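Local atomic coordinates of protein-tyrosine-phosphatase (Shewanella sp., PDB entry 2Z72), a protein that is a cold-active tyrosine phosphatase that probably hydrolyses phosphotyrosine at a two-zinc site of the calcineurin-like phosphoesterase type. Residues Ile197-Asn201 / Asp202-Met206; Asp271-Leu274 / Gln275-Val279; Gly81-Asp84 / Val85-Leu89. One frame throughout, in Å; residues are numbered along the deposited sequence. Where two conformers were deposited one is given.

In the fold
Contacts 1 and 2 are neighbours, their centres about 11 Å apart: Lys199 NZ of the hairpin lies 3.1 Å from Phe277 O at the end of helix 267-277, a probable hydrogen bond, and Leu204 CD2 packs on Phe277 CG. Contact 3 is separate, its centre about 24 Å from that of contact 1 and about 33 Å from that of contact 2, on the opposite side of the chain's centre from contact 2. Two of the contacts adjoin the zinc site in sequence. Met206 of contact 1 and Gln82 of contact 3 each have side chains about 11 Å from a zinc ion; the zinc ligand His207 directly follows Met206, and the zinc ligand His80 directly precedes Gly81.

Contact 1: Ile197-Asn201 / Asp202-Met206; sequences IIKIN and DVLYM
Ile198 and Tyr205 form an antiparallel hydrogen-bonded pair, Ile198 N reaching Tyr205 O at 3.0 Å and Tyr205 N returning to Ile198 O, and Ile200 and Val203 repeat this pairing beside the turn. The loop is a type II' turn with Asn201 and Asp202 at its corners; Val203 N meets Ile200 O from above the carbonyl plane, 41° out of it. The Tyr205 ring lies on the face shared with Ile198, Ile200 and Val203. Its CG sits beside the backbone N (chi1 -62°), which carries the ring along the hairpin to Ile200, where CE1 lies 3.9 Å from Ile200 CB and the two side chains cross at about a right angle. Behind it, Tyr205 CB rests against Ile198 CG1. A water in the ring plane donates to Ile200 O at 2.8 Å and also bonds Tyr205 OH, linking the phenol to the turn. The hairpin supplies two inner strands of one mixed sheet in the metallophosphoesterase beta sandwich, and this face meets the other sheet through Val73, Ala75 and Val110. On the reverse face Leu204 CD1 touches Lys199 CB at 3.9 Å and Ile197 CG2 at 4.2 Å. Beyond CG the lysine chain is extended and leads away from Leu204 toward Phe277 at the end of helix 267-277. Asp202 OD1 is hydrogen-bonded to Asn280 ND2, which ties the turn to the approach of strand 281-284.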
ATOM      1  N   ILE A 197      -6.220  -8.443   0.947  1.00  8.05           N
ATOM      2  CA  ILE A 197      -6.291  -8.960   2.280  1.00  8.22           C
ATOM      3  C   ILE A 197      -5.261 -10.075   2.409  1.00  8.48           C
ATOM      4  O   ILE A 197      -5.249 -10.979   1.565  1.00  8.58           O
ATOM      5  CB  ILE A 197      -7.702  -9.531   2.597  1.00  9.07           C
ATOM      6  CG1 ILE A 197      -8.806  -8.535   2.341  1.00 10.15           C
ATOM      7  CG2 ILE A 197      -7.769 -10.014   4.053  1.00 10.30           C
ATOM      8  CD1 ILE A 197     -10.139  -9.142   1.972  1.00 16.11           C
ATOM      9  N   ILE A 198      -4.450 -10.074   3.459  1.00  8.61           N
ATOM     10  CA  ILE A 198      -3.501 -11.180   3.674  1.00  8.43           C
ATOM     11  C   ILE A 198      -3.499 -11.593   5.137  1.00  8.31           C
ATOM     12  O   ILE A 198      -3.933 -10.870   6.032  1.00  9.06           O
ATOM     13  CB  ILE A 198      -2.079 -10.842   3.191  1.00  8.15           C
ATOM     14  CG1 ILE A 198      -1.404  -9.758   4.042  1.00  8.20           C
ATOM     15  CG2 ILE A 198      -2.081 -10.508   1.725  1.00  8.74           C
ATOM     16  CD1 ILE A 198       0.074  -9.591   3.759  1.00  9.72           C
ATOM     17  N   LYS A 199      -2.983 -12.802   5.353  1.00  8.61           N
ATOM     18  CA  LYS A 199      -2.796 -13.377   6.682  1.00  8.95           C
ATOM     19  C   LYS A 199      -1.351 -13.783   6.825  1.00  8.97           C
ATOM     20  O   LYS A 199      -0.822 -14.487   5.972  1.00  9.56           O
ATOM     21  CB  LYS A 199      -3.709 -14.608   6.823  1.00 10.20           C
ATOM     22  CG  LYS A 199      -3.720 -15.223   8.224  1.00 14.36           C
ATOM     23  CD  LYS A 199      -4.700 -16.459   8.250  1.00 17.69           C
ATOM     24  CE  LYS A 199      -4.612 -17.267   9.509  1.00 21.96           C
ATOM     25  NZ  LYS A 199      -5.468 -18.456   9.298  1.00 29.20           N
ATOM     26  N   ILE A 200      -0.674 -13.287   7.844  1.00  9.38           N
ATOM     27  CA  ILE A 200       0.674 -13.705   8.148  1.00  9.71           C
ATOM     28  C   ILE A 200       0.666 -14.180   9.603  1.00 10.52           C
ATOM     29  O   ILE A 200       0.318 -13.446  10.515  1.00 10.92           O
ATOM     30  CB  ILE A 200       1.726 -12.589   7.967  1.00  9.62           C
ATOM     31  CG1 ILE A 200       1.699 -12.007   6.572  1.00  9.07           C
ATOM     32  CG2 ILE A 200       3.106 -13.101   8.360  1.00 10.63           C
ATOM     33  CD1 ILE A 200       2.674 -10.851   6.361  1.00 10.29           C
ATOM     34  N   ASN A 201       1.030 -15.436   9.807  1.00 11.41           N
ATOM     35  CA  ASN A 201       1.026 -16.023  11.170  1.00 11.76           C
ATOM     36  C   ASN A 201      -0.405 -15.885  11.694  1.00 11.53           C
ATOM     37  O   ASN A 201      -1.341 -16.302  11.002  1.00 13.18           O
ATOM     38  CB  ASN A 201       2.095 -15.399  12.073  1.00 13.01           C
ATOM     39  CG  ASN A 201       3.480 -15.424  11.447  1.00 12.73           C
ATOM     40  OD1 ASN A 201       3.825 -16.328  10.680  1.00 13.28           O
ATOM     41  ND2 ASN A 201       4.286 -14.437  11.881  1.00 13.29           N
ATOM     42  N   ASP A 202      -0.571 -15.353  12.892  1.00 12.83           N
ATOM     43  CA  ASP A 202      -1.843 -15.212  13.558  1.00 12.80           C
ATOM     44  C   ASP A 202      -2.402 -13.801  13.425  1.00 11.52           C
ATOM     45  O   ASP A 202      -3.149 -13.348  14.282  1.00 13.49           O
ATOM     46  CB  ASP A 202      -1.664 -15.631  15.009  1.00 15.71           C
ATOM     47  CG  ASP A 202      -0.700 -14.751  15.770  1.00 18.14           C
ATOM     48  OD1 ASP A 202      -0.817 -14.664  17.028  1.00 21.52           O
ATOM     49  OD2 ASP A 202       0.191 -14.134  15.167  1.00 20.53           O
ATOM     50  N   VAL A 203      -2.095 -13.113  12.299  1.00 11.42           N
ATOM     51  CA  VAL A 203      -2.517 -11.728  12.109  1.00 11.19           C
ATOM     52  C   VAL A 203      -3.117 -11.565  10.717  1.00 10.13           C
ATOM     53  O   VAL A 203      -2.554 -12.048   9.719  1.00 10.35           O
ATOM     54  CB  VAL A 203      -1.335 -10.762  12.299  1.00 11.39           C
ATOM     55  CG1 VAL A 203      -1.792  -9.324  12.172  1.00 12.78           C
ATOM     56  CG2 VAL A 203      -0.637 -11.007  13.624  1.00 14.56           C
ATOM     57  N   LEU A 204      -4.240 -10.884  10.647  1.00  9.74           N
ATOM     58  CA  LEU A 204      -4.905 -10.519   9.374  1.00  9.71           C
ATOM     59  C   LEU A 204      -4.649  -9.050   9.082  1.00  9.98           C
ATOM     60  O   LEU A 204      -4.745  -8.236  10.002  1.00 11.67           O
ATOM     61  CB  LEU A 204      -6.396 -10.796   9.472  1.00 10.95           C
ATOM     62  CG  LEU A 204      -7.176 -10.986   8.148  1.00 10.93           C
ATOM     63  CD1 LEU A 204      -6.797 -12.287   7.475  1.00 13.66           C
ATOM     64  CD2 LEU A 204      -8.671 -10.967   8.445  1.00 13.89           C
ATOM     65  N   TYR A 205      -4.383  -8.720   7.825  1.00  8.85           N
ATOM     66  CA  TYR A 205      -4.010  -7.361   7.399  1.00  8.52           C
ATOM     67  C   TYR A 205      -4.911  -6.967   6.227  1.00  8.86           C
ATOM     68  O   TYR A 205      -5.022  -7.680   5.234  1.00  8.82           O
ATOM     69  CB  TYR A 205      -2.587  -7.334   6.894  1.00  9.07           C
ATOM     70  CG  TYR A 205      -1.530  -7.691   7.887  1.00  8.89           C
ATOM     71  CD1 TYR A 205      -1.220  -9.013   8.153  1.00  9.44           C
ATOM     72  CD2 TYR A 205      -0.824  -6.705   8.563  1.00 10.50           C
ATOM     73  CE1 TYR A 205      -0.247  -9.373   9.067  1.00  9.32           C
ATOM     74  CE2 TYR A 205       0.133  -7.057   9.491  1.00 10.11           C
ATOM     75  CZ  TYR A 205       0.454  -8.400   9.747  1.00 10.06           C
ATOM     76  OH  TYR A 205       1.400  -8.684  10.692  1.00 11.59           O
ATOM     77  N   MET A 206      -5.471  -5.757   6.290  1.00  8.65           N
ATOM     78  CA  MET A 206      -6.167  -5.149   5.174  1.00  8.79           C
ATOM     79  C   MET A 206      -6.326  -3.656   5.470  1.00  8.80           C
ATOM     80  O   MET A 206      -6.066  -3.169   6.552  1.00  9.41           O
ATOM     81  CB  MET A 206      -7.496  -5.847   4.928  0.65  9.27           C
ATOM     82  CG  MET A 206      -8.694  -5.555   5.812  0.65  9.80           C
ATOM     83  SD  MET A 206      -8.512  -5.965   7.561  0.65  9.10           S
ATOM     84  CE  MET A 206      -8.066  -7.705   7.399  0.65  8.54           C
TER
HETATM   85  O   HOH W   1       2.020 -11.289  11.217  1.00 11.31           O

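Contact 2: Asp271-Leu274 / Gln275-Val279; sequences DTIL and QHFNV
Ile273 and Phe277, one helical turn apart, leave the helix in the same direction with their flanks together, Ile273 CG2 4.0 Å from Phe277 CE1. The same edge of the ring also meets the backbone: Phe277 CD1 stands 3.3 Å from Ile273 O, which lies near the ring plane. On the next side of the helix Leu274 reaches forward to Val279, its CD2 3.9 Å from Val279 CG2, the two side chains nearly perpendicular to each other. Further back, the extended side chain of Gln275 runs past Asp271 O, with Gln275 CG 3.3 Å from that oxygen, which already accepts the backbone N-H of Gln275.

The Leu274-Val279 contact belongs to a Schellman motif that ends helix 267-277. Asn278 takes a positive phi, Val279 N bonds back to Leu274 O at 3.1 Å and 171°, and Asn278 N bonds to Gln275 O. Leu274 and Val279 are the apolar pair that commonly closes such a helix end, here just before strand 281-284. Phe277 N, in the last turn, has a long bond of 3.3 Å to Ile273 O and only a weak one to Leu274 O.

Outside this shell, Ile282 of that strand receives both Ile273 and Leu274, and Tyr260 backs Ile273 as well. The Phe277 ring meets Trp214 with the planes at about 45° and also touches Ile210. An alanine in place of Phe277 removes the ring that meets both Ile273 CG2 and Trp214, and would probably leave a gap beside the helix end. Asp271 OD1 makes a salt bridge with Lys299, whose side chain also touches Leu274.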
ATOM      1  N   ASP A 271     -14.409 -10.492  18.461  1.00 16.44           N
ATOM      2  CA  ASP A 271     -14.003 -11.856  18.730  1.00 17.70           C
ATOM      3  C   ASP A 271     -14.573 -12.804  17.709  1.00 16.30           C
ATOM      4  O   ASP A 271     -13.897 -13.755  17.316  1.00 17.04           O
ATOM      5  CB  ASP A 271     -14.439 -12.306  20.138  1.00 20.99           C
ATOM      6  CG  ASP A 271     -13.653 -11.619  21.223  1.00 24.45           C
ATOM      7  OD1 ASP A 271     -12.501 -11.207  20.976  1.00 24.36           O
ATOM      8  OD2 ASP A 271     -14.214 -11.592  22.360  1.00 28.71           O
ATOM      9  N   THR A 272     -15.780 -12.530  17.267  1.00 17.02           N
ATOM     10  CA  THR A 272     -16.339 -13.458  16.260  1.00 18.48           C
ATOM     11  C   THR A 272     -15.584 -13.350  14.938  1.00 16.09           C
ATOM     12  O   THR A 272     -15.433 -14.375  14.248  1.00 16.40           O
ATOM     13  CB  THR A 272     -17.827 -13.154  16.032  0.51 19.50           C
ATOM     14  OG1 THR A 272     -18.569 -13.355  17.226  0.51 20.67           O
ATOM     15  CG2 THR A 272     -18.425 -14.107  15.021  0.51 21.84           C
ATOM     16  N   ILE A 273     -15.100 -12.189  14.611  1.00 14.56           N
ATOM     17  CA  ILE A 273     -14.296 -12.068  13.383  1.00 14.49           C
ATOM     18  C   ILE A 273     -12.936 -12.687  13.530  1.00 14.02           C
ATOM     19  O   ILE A 273     -12.449 -13.421  12.666  1.00 14.75           O
ATOM     20  CB  ILE A 273     -14.287 -10.578  12.984  0.59 15.31           C
ATOM     21  CG1 ILE A 273     -15.716 -10.134  12.650  0.59 15.85           C
ATOM     22  CG2 ILE A 273     -13.242 -10.357  11.909  0.59 13.65           C
ATOM     23  CD1 ILE A 273     -15.962  -8.644  12.744  0.59 14.69           C
ATOM     24  N   LEU A 274     -12.254 -12.440  14.665  1.00 14.45           N
ATOM     25  CA  LEU A 274     -10.985 -13.056  14.918  1.00 15.10           C
ATOM     26  C   LEU A 274     -11.094 -14.598  14.800  1.00 16.03           C
ATOM     27  O   LEU A 274     -10.280 -15.270  14.219  1.00 16.17           O
ATOM     28  CB  LEU A 274     -10.474 -12.739  16.321  1.00 15.83           C
ATOM     29  CG  LEU A 274     -10.139 -11.278  16.627  1.00 15.63           C
ATOM     30  CD1 LEU A 274      -9.845 -11.056  18.122  1.00 21.95           C
ATOM     31  CD2 LEU A 274      -8.982 -10.849  15.732  1.00 16.97           C
ATOM     32  N   GLN A 275     -12.137 -15.153  15.436  1.00 14.82           N
ATOM     33  CA  GLN A 275     -12.361 -16.594  15.409  1.00 17.02           C
ATOM     34  C   GLN A 275     -12.600 -17.095  13.995  1.00 15.02           C
ATOM     35  O   GLN A 275     -12.129 -18.162  13.578  1.00 17.65           O
ATOM     36  CB  GLN A 275     -13.567 -16.939  16.346  1.00 23.69           C
ATOM     37  CG  GLN A 275     -13.127 -16.948  17.808  1.00 36.91           C
ATOM     38  CD  GLN A 275     -14.273 -16.808  18.785  1.00 37.66           C
ATOM     39  OE1 GLN A 275     -14.090 -16.409  19.973  1.00 41.40           O
ATOM     40  NE2 GLN A 275     -15.461 -17.169  18.278  1.00 49.05           N
ATOM     41  N   HIS A 276     -13.328 -16.311  13.200  1.00 15.82           N
ATOM     42  CA  HIS A 276     -13.642 -16.760  11.858  1.00 14.88           C
ATOM     43  C   HIS A 276     -12.376 -16.999  11.034  1.00 13.27           C
ATOM     44  O   HIS A 276     -12.345 -17.907  10.232  1.00 16.05           O
ATOM     45  CB  HIS A 276     -14.486 -15.646  11.157  1.00 14.37           C
ATOM     46  CG  HIS A 276     -14.949 -16.049   9.800  1.00 15.66           C
ATOM     47  ND1 HIS A 276     -14.490 -15.735   8.537  1.00 19.17           N
ATOM     48  CD2 HIS A 276     -15.924 -16.940   9.589  1.00 15.31           C
ATOM     49  CE1 HIS A 276     -15.169 -16.362   7.604  1.00 19.41           C
ATOM     50  NE2 HIS A 276     -16.056 -17.084   8.245  1.00 23.57           N
ATOM     51  N   PHE A 277     -11.366 -16.141  11.208  1.00 13.15           N
ATOM     52  CA  PHE A 277     -10.118 -16.236  10.466  1.00 13.60           C
ATOM     53  C   PHE A 277      -9.010 -16.966  11.228  1.00 13.13           C
ATOM     54  O   PHE A 277      -7.918 -17.120  10.721  1.00 15.71           O
ATOM     55  CB  PHE A 277      -9.607 -14.854  10.113  1.00 13.47           C
ATOM     56  CG  PHE A 277     -10.478 -14.110   9.114  1.00 12.41           C
ATOM     57  CD1 PHE A 277     -11.432 -13.196   9.518  1.00 12.86           C
ATOM     58  CD2 PHE A 277     -10.292 -14.324   7.731  1.00 11.54           C
ATOM     59  CE1 PHE A 277     -12.209 -12.476   8.619  1.00 13.58           C
ATOM     60  CE2 PHE A 277     -11.063 -13.607   6.872  1.00 12.63           C
ATOM     61  CZ  PHE A 277     -12.002 -12.660   7.269  1.00 11.50           C
ATOM     62  N   ASN A 278      -9.292 -17.409  12.464  1.00 14.86           N
ATOM     63  CA  ASN A 278      -8.302 -18.032  13.313  1.00 14.74           C
ATOM     64  C   ASN A 278      -7.042 -17.189  13.457  1.00 14.39           C
ATOM     65  O   ASN A 278      -5.914 -17.632  13.268  1.00 18.98           O
ATOM     66  CB  ASN A 278      -7.921 -19.422  12.786  1.00 19.03           C
ATOM     67  CG  ASN A 278      -7.139 -20.307  13.696  1.00 23.35           C
ATOM     68  OD1 ASN A 278      -6.295 -21.110  13.199  1.00 37.83           O
ATOM     69  ND2 ASN A 278      -7.346 -20.257  15.004  1.00 32.80           N
ATOM     70  N   VAL A 279      -7.295 -15.915  13.816  1.00 14.76           N
ATOM     71  CA  VAL A 279      -6.236 -14.961  14.104  1.00 13.46           C
ATOM     72  C   VAL A 279      -6.408 -14.413  15.499  1.00 13.14           C
ATOM     73  O   VAL A 279      -7.483 -14.417  16.063  1.00 14.43           O
ATOM     74  CB  VAL A 279      -6.169 -13.850  13.032  1.00 13.47           C
ATOM     75  CG1 VAL A 279      -5.784 -14.468  11.696  1.00 13.71           C
ATOM     76  CG2 VAL A 279      -7.457 -13.084  12.968  1.00 13.25           C
TER

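Contact 3: Gly81-Asp84 / Val85-Leu89; sequences GQYD and VLLTL
A water at the start of the helix is held by Gln82 and Val85: it accepts from Gln82 NE2 at 2.8 Å and from Val85 N at 3.2 Å. Gln82 is the N-cap residue of helix 83-92, the helix of the beta-alpha-beta crossover between strands 72-76 and 108-111. The zinc ligands Asp78 and His80, in the Asp-x-His motif of metallophosphoesterases, come just before it, and Gly81, with its positive phi, carries the chain from His80 into the helix. The glutamine chain is bent (chi1 -63°, chi2 -68°), and this places NE2 beside the first turn, where its water stands in for a direct side-chain cap on Val85 N. Another amide of this turn, Asp84 N, is hydrogen-bonded to Gln121 OE1.

Regular helical bonds follow. Leu86 N bonds to Gln82 O and Leu87 N to Tyr83 O, the latter 2.9 Å long. Thr88 N takes Asp84 O one step on.

The side chains of Tyr83 and Leu87, one turn apart, run alongside each other. Leu87 CB sits over one face of the tyrosine ring, and the methyls come up to its phenolic end. With CG of Tyr83 turned opposite its own N (chi1 173°), the ring swings obliquely forward, bringing its phenolic end to Leu87. Helix 122-138 lies against this side, where Glu124 and Val125 touch Tyr83 and Phe128 meets both Leu86 and Leu87. At the end of the ring, Leu87 CD2 is 4.1 Å from Tyr83 CZ, and Leu87 CD1 is 3.7 Å from Tyr83 OH.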
ATOM      1  N   GLY A  81       1.156   9.865  -0.496  1.00  7.89           N
ATOM      2  CA  GLY A  81       2.067  10.692  -1.229  1.00  7.86           C
ATOM      3  C   GLY A  81       3.103  11.435  -0.409  1.00  8.69           C
ATOM      4  O   GLY A  81       3.693  12.404  -0.953  1.00  9.66           O
ATOM      5  N   GLN A  82       3.354  11.057   0.813  1.00  8.74           N
ATOM      6  CA  GLN A  82       4.346  11.717   1.682  1.00  8.99           C
ATOM      7  C   GLN A  82       5.631  10.883   1.728  1.00  8.82           C
ATOM      8  O   GLN A  82       5.902  10.142   2.665  1.00  9.77           O
ATOM      9  CB  GLN A  82       3.759  11.958   3.050  1.00  9.65           C
ATOM     10  CG  GLN A  82       2.581  12.886   3.024  1.00 10.22           C
ATOM     11  CD  GLN A  82       2.892  14.320   2.662  1.00 11.00           C
ATOM     12  OE1 GLN A  82       1.952  15.053   2.210  1.00 14.24           O
ATOM     13  NE2 GLN A  82       4.077  14.796   2.851  1.00 10.35           N
ATOM     14  N   TYR A  83       6.418  10.983   0.669  1.00  8.99           N
ATOM     15  CA  TYR A  83       7.659  10.254   0.527  1.00  9.11           C
ATOM     16  C   TYR A  83       8.681  10.599   1.584  1.00  9.15           C
ATOM     17  O   TYR A  83       9.304   9.725   2.218  1.00  9.28           O
ATOM     18  CB  TYR A  83       8.260  10.470  -0.865  1.00  9.64           C
ATOM     19  CG  TYR A  83       9.637   9.878  -1.040  1.00  9.60           C
ATOM     20  CD1 TYR A  83      10.759  10.639  -1.160  1.00 11.62           C
ATOM     21  CD2 TYR A  83       9.771   8.484  -1.097  1.00 12.25           C
ATOM     22  CE1 TYR A  83      12.014  10.104  -1.337  1.00 12.87           C
ATOM     23  CE2 TYR A  83      11.042   7.929  -1.271  1.00 13.37           C
ATOM     24  CZ  TYR A  83      12.141   8.722  -1.382  1.00 14.01           C
ATOM     25  OH  TYR A  83      13.375   8.101  -1.549  1.00 16.66           O
ATOM     26  N   ASP A  84       8.894  11.903   1.853  1.00  9.30           N
ATOM     27  CA  ASP A  84       9.892  12.291   2.808  1.00  9.68           C
ATOM     28  C   ASP A  84       9.596  11.699   4.163  1.00  9.84           C
ATOM     29  O   ASP A  84      10.531  11.229   4.877  1.00 10.45           O
ATOM     30  CB  ASP A  84       9.992  13.821   2.936  1.00  9.73           C
ATOM     31  CG  ASP A  84      10.348  14.537   1.656  1.00 10.35           C
ATOM     32  OD1 ASP A  84      11.011  13.936   0.781  1.00 13.05           O
ATOM     33  OD2 ASP A  84       9.973  15.719   1.563  1.00 12.10           O
ATOM     34  N   VAL A  85       8.345  11.721   4.601  1.00  9.79           N
ATOM     35  CA  VAL A  85       7.992  11.159   5.906  1.00 10.14           C
ATOM     36  C   VAL A  85       8.206   9.642   5.922  1.00 10.06           C
ATOM     37  O   VAL A  85       8.794   9.116   6.889  1.00 10.58           O
ATOM     38  CB  VAL A  85       6.534  11.486   6.257  1.00 11.28           C
ATOM     39  CG1 VAL A  85       6.082  10.816   7.546  1.00 11.82           C
ATOM     40  CG2 VAL A  85       6.341  13.006   6.376  1.00 13.33           C
ATOM     41  N   LEU A  86       7.780   8.961   4.880  1.00  9.72           N
ATOM     42  CA  LEU A  86       8.036   7.534   4.802  1.00  9.79           C
ATOM     43  C   LEU A  86       9.492   7.184   4.911  1.00 10.25           C
ATOM     44  O   LEU A  86       9.916   6.271   5.643  1.00 10.39           O
ATOM     45  CB  LEU A  86       7.449   7.007   3.489  1.00  9.82           C
ATOM     46  CG  LEU A  86       7.731   5.553   3.154  1.00  9.94           C
ATOM     47  CD1 LEU A  86       7.102   4.624   4.190  1.00 11.20           C
ATOM     48  CD2 LEU A  86       7.251   5.213   1.736  1.00 10.71           C
ATOM     49  N   LEU A  87      10.344   7.884   4.130  1.00  9.87           N
ATOM     50  CA  LEU A  87      11.743   7.579   4.110  1.00 10.32           C
ATOM     51  C   LEU A  87      12.351   7.815   5.476  1.00 10.99           C
ATOM     52  O   LEU A  87      13.148   7.003   5.990  1.00 11.36           O
ATOM     53  CB  LEU A  87      12.467   8.406   3.056  1.00 10.63           C
ATOM     54  CG  LEU A  87      13.863   7.958   2.679  1.00 12.76           C
ATOM     55  CD1 LEU A  87      13.863   6.701   1.809  1.00 16.18           C
ATOM     56  CD2 LEU A  87      14.507   9.089   1.889  1.00 16.96           C
ATOM     57  N   THR A  88      12.021   8.952   6.094  1.00 10.88           N
ATOM     58  CA  THR A  88      12.569   9.241   7.407  1.00 12.23           C
ATOM     59  C   THR A  88      12.181   8.161   8.439  1.00 10.92           C
ATOM     60  O   THR A  88      13.000   7.696   9.211  1.00 11.91           O
ATOM     61  CB  THR A  88      12.085  10.616   7.881  1.00 13.53           C
ATOM     62  OG1 THR A  88      12.714  11.577   7.023  1.00 17.05           O
ATOM     63  CG2 THR A  88      12.466  10.910   9.326  1.00 15.76           C
ATOM     64  N   LEU A  89      10.891   7.746   8.398  1.00 10.65           N
ATOM     65  CA  LEU A  89      10.443   6.742   9.335  1.00 10.44           C
ATOM     66  C   LEU A  89      11.231   5.448   9.145  1.00 10.47           C
ATOM     67  O   LEU A  89      11.680   4.814  10.118  1.00 11.35           O
ATOM     68  CB  LEU A  89       8.934   6.507   9.122  1.00 10.68           C
ATOM     69  CG  LEU A  89       8.388   5.274   9.900  1.00 12.21           C
ATOM     70  CD1 LEU A  89       8.567   5.414  11.398  1.00 11.87           C
ATOM     71  CD2 LEU A  89       6.902   5.108   9.522  1.00 13.59           C
TER
HETATM   72  O   HOH W   2       6.688  13.798   2.778  1.00 12.10           O